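Local atomic coordinates of hypothetical protein NE0471 (Nitrosomonas europaea, PDB entry 2AUW), a protein that is of unknown function but may bind DNA. Residues 83-86 with 90-93. Numbering follows the deposited sequence.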
loop_
_atom_site.group_PDB
_atom_site.type_symbol
_atom_site.label_atom_id
_atom_site.label_comp_id
_atom_site.label_asym_id
_atom_site.label_seq_id
_atom_site.Cartn_x
_atom_site.Cartn_y
_atom_site.Cartn_z
ATOM N N ALA B 83 11.350 -15.315 16.915
ATOM C CA ALA B 83 10.456 -15.480 18.051
ATOM C C ALA B 83 9.318 -16.400 17.639
ATOM O O ALA B 83 8.934 -17.330 18.387
ATOM C CB ALA B 83 9.916 -14.105 18.523
ATOM N N LYS B 84 8.761 -16.154 16.445
ATOM C CA LYS B 84 7.674 -17.023 15.927
ATOM C C LYS B 84 8.143 -18.479 15.735
ATOM O O LYS B 84 7.499 -19.445 16.200
ATOM C CB LYS B 84 7.100 -16.472 14.618
ATOM C CG LYS B 84 6.297 -15.161 14.790
ATOM C CD LYS B 84 5.350 -15.260 15.988
ATOM C CE LYS B 84 4.597 -13.959 16.249
ATOM N NZ LYS B 84 3.382 -14.010 15.434
ATOM N N GLU B 85 9.271 -18.629 15.050
ATOM C CA GLU B 85 9.848 -19.943 14.748
ATOM C C GLU B 85 10.151 -20.742 16.028
ATOM O O GLU B 85 9.783 -21.932 16.150
ATOM C CB GLU B 85 11.083 -19.739 13.870
ATOM C CG GLU B 85 10.721 -19.252 12.441
ATOM C CD GLU B 85 11.907 -18.710 11.680
ATOM O OE1 GLU B 85 13.045 -18.967 12.139
ATOM O OE2 GLU B 85 11.725 -18.044 10.621
ATOM N N GLN B 86 10.719 -20.077 17.016
ATOM C CA GLN B 86 11.002 -20.726 18.301
ATOM C C GLN B 86 9.745 -21.151 19.072
ATOM O O GLN B 86 9.824 -22.025 19.936
ATOM C CB GLN B 86 11.896 -19.849 19.176
ATOM C CG GLN B 86 13.311 -19.727 18.673
ATOM C CD GLN B 86 14.131 -18.802 19.530
ATOM O OE1 GLN B 86 13.802 -18.563 20.699
ATOM N NE2 GLN B 86 15.195 -18.251 18.956
ATOM N N VAL B 90 4.700 -20.486 12.085
ATOM C CA VAL B 90 5.247 -20.136 10.776
ATOM C C VAL B 90 5.566 -18.643 10.706
ATOM O O VAL B 90 4.681 -17.799 10.937
ATOM C CB VAL B 90 4.233 -20.528 9.695
ATOM C CG1 VAL B 90 4.755 -20.176 8.278
ATOM C CG2 VAL B 90 3.892 -22.030 9.846
ATOM N N SER B 91 6.814 -18.291 10.382
ATOM C CA SER B 91 7.186 -16.889 10.284
ATOM C C SER B 91 6.920 -16.342 8.892
ATOM O O SER B 91 6.837 -17.092 7.903
ATOM C CB SER B 91 8.679 -16.655 10.635
ATOM O OG SER B 91 9.459 -17.393 9.684
ATOM N N HIS B 92 6.824 -15.015 8.819
ATOM C CA HIS B 92 6.786 -14.322 7.529
ATOM C C HIS B 92 8.048 -14.568 6.669
ATOM O O HIS B 92 7.969 -14.509 5.441
ATOM C CB HIS B 92 6.593 -12.810 7.752
ATOM C CG HIS B 92 7.817 -12.119 8.252
ATOM N ND1 HIS B 92 8.229 -12.197 9.563
ATOM C CD2 HIS B 92 8.720 -11.331 7.615
ATOM C CE1 HIS B 92 9.341 -11.497 9.711
ATOM N NE2 HIS B 92 9.660 -10.962 8.542
ATOM N N GLU B 93 9.190 -14.821 7.314
ATOM C CA GLU B 93 10.438 -15.177 6.595
ATOM C C GLU B 93 10.379 -16.539 5.939
ATOM O O GLU B 93 10.807 -16.683 4.805
ATOM C CB GLU B 93 11.662 -15.078 7.506
ATOM C CG GLU B 93 11.975 -13.654 7.894
ATOM C CD GLU B 93 13.284 -13.502 8.650
ATOM O OE1 GLU B 93 13.947 -14.497 8.970
ATOM O OE2 GLU B 93 13.642 -12.365 8.934
HETATM O O HOH W 1 13.816 -17.094 9.330
#
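Residues 83-86 of helix 76-86 and the start of helix 92-101, joined by a short loop, come nearest at Lys84 and Ser91, whose CA atoms lie 5.7 Å apart. Glu85 makes the direct hydrogen bond across the junction. Its CG stands opposite the carbonyl carbon (chi1 -70°) and the chain then runs extended, which carries the carboxylate across to the serine. There Ser91 OG donates to Glu85 OE2 at 2.5 Å, a short bond taken by the anti lone pair, on the side turned from OE1. Glu85 CG lies alongside, 3.8 Å from Ser91 CB. Ser91 is the N-cap of helix 92-101: with chi1 at 61°, OG sits between its own backbone N and carbonyl carbon and also accepts a hydrogen bond from the backbone N of Met94, so one hydroxyl serves the new helix and the preceding one. The junction thus ties the helix that packs on strand 31-35 to the helical C-terminal part of the chain. A water donates to both Glu85 OE2 and Glu93 OE1, 2.6 Å from each, and bridges two carboxylate oxygens 4.5 Å apart, probably easing their repulsion. Replacing Glu85 with an alanine would probably leave the Ser91 hydroxyl without its acceptor across the junction and the bridging water without the oxygen it donates to on this side. Beside this polar link, Lys84 CB approaches Ser91 CB loosely, at 4.3 Å, while the lysine chain leads away to a salt bridge between NZ and Glu30.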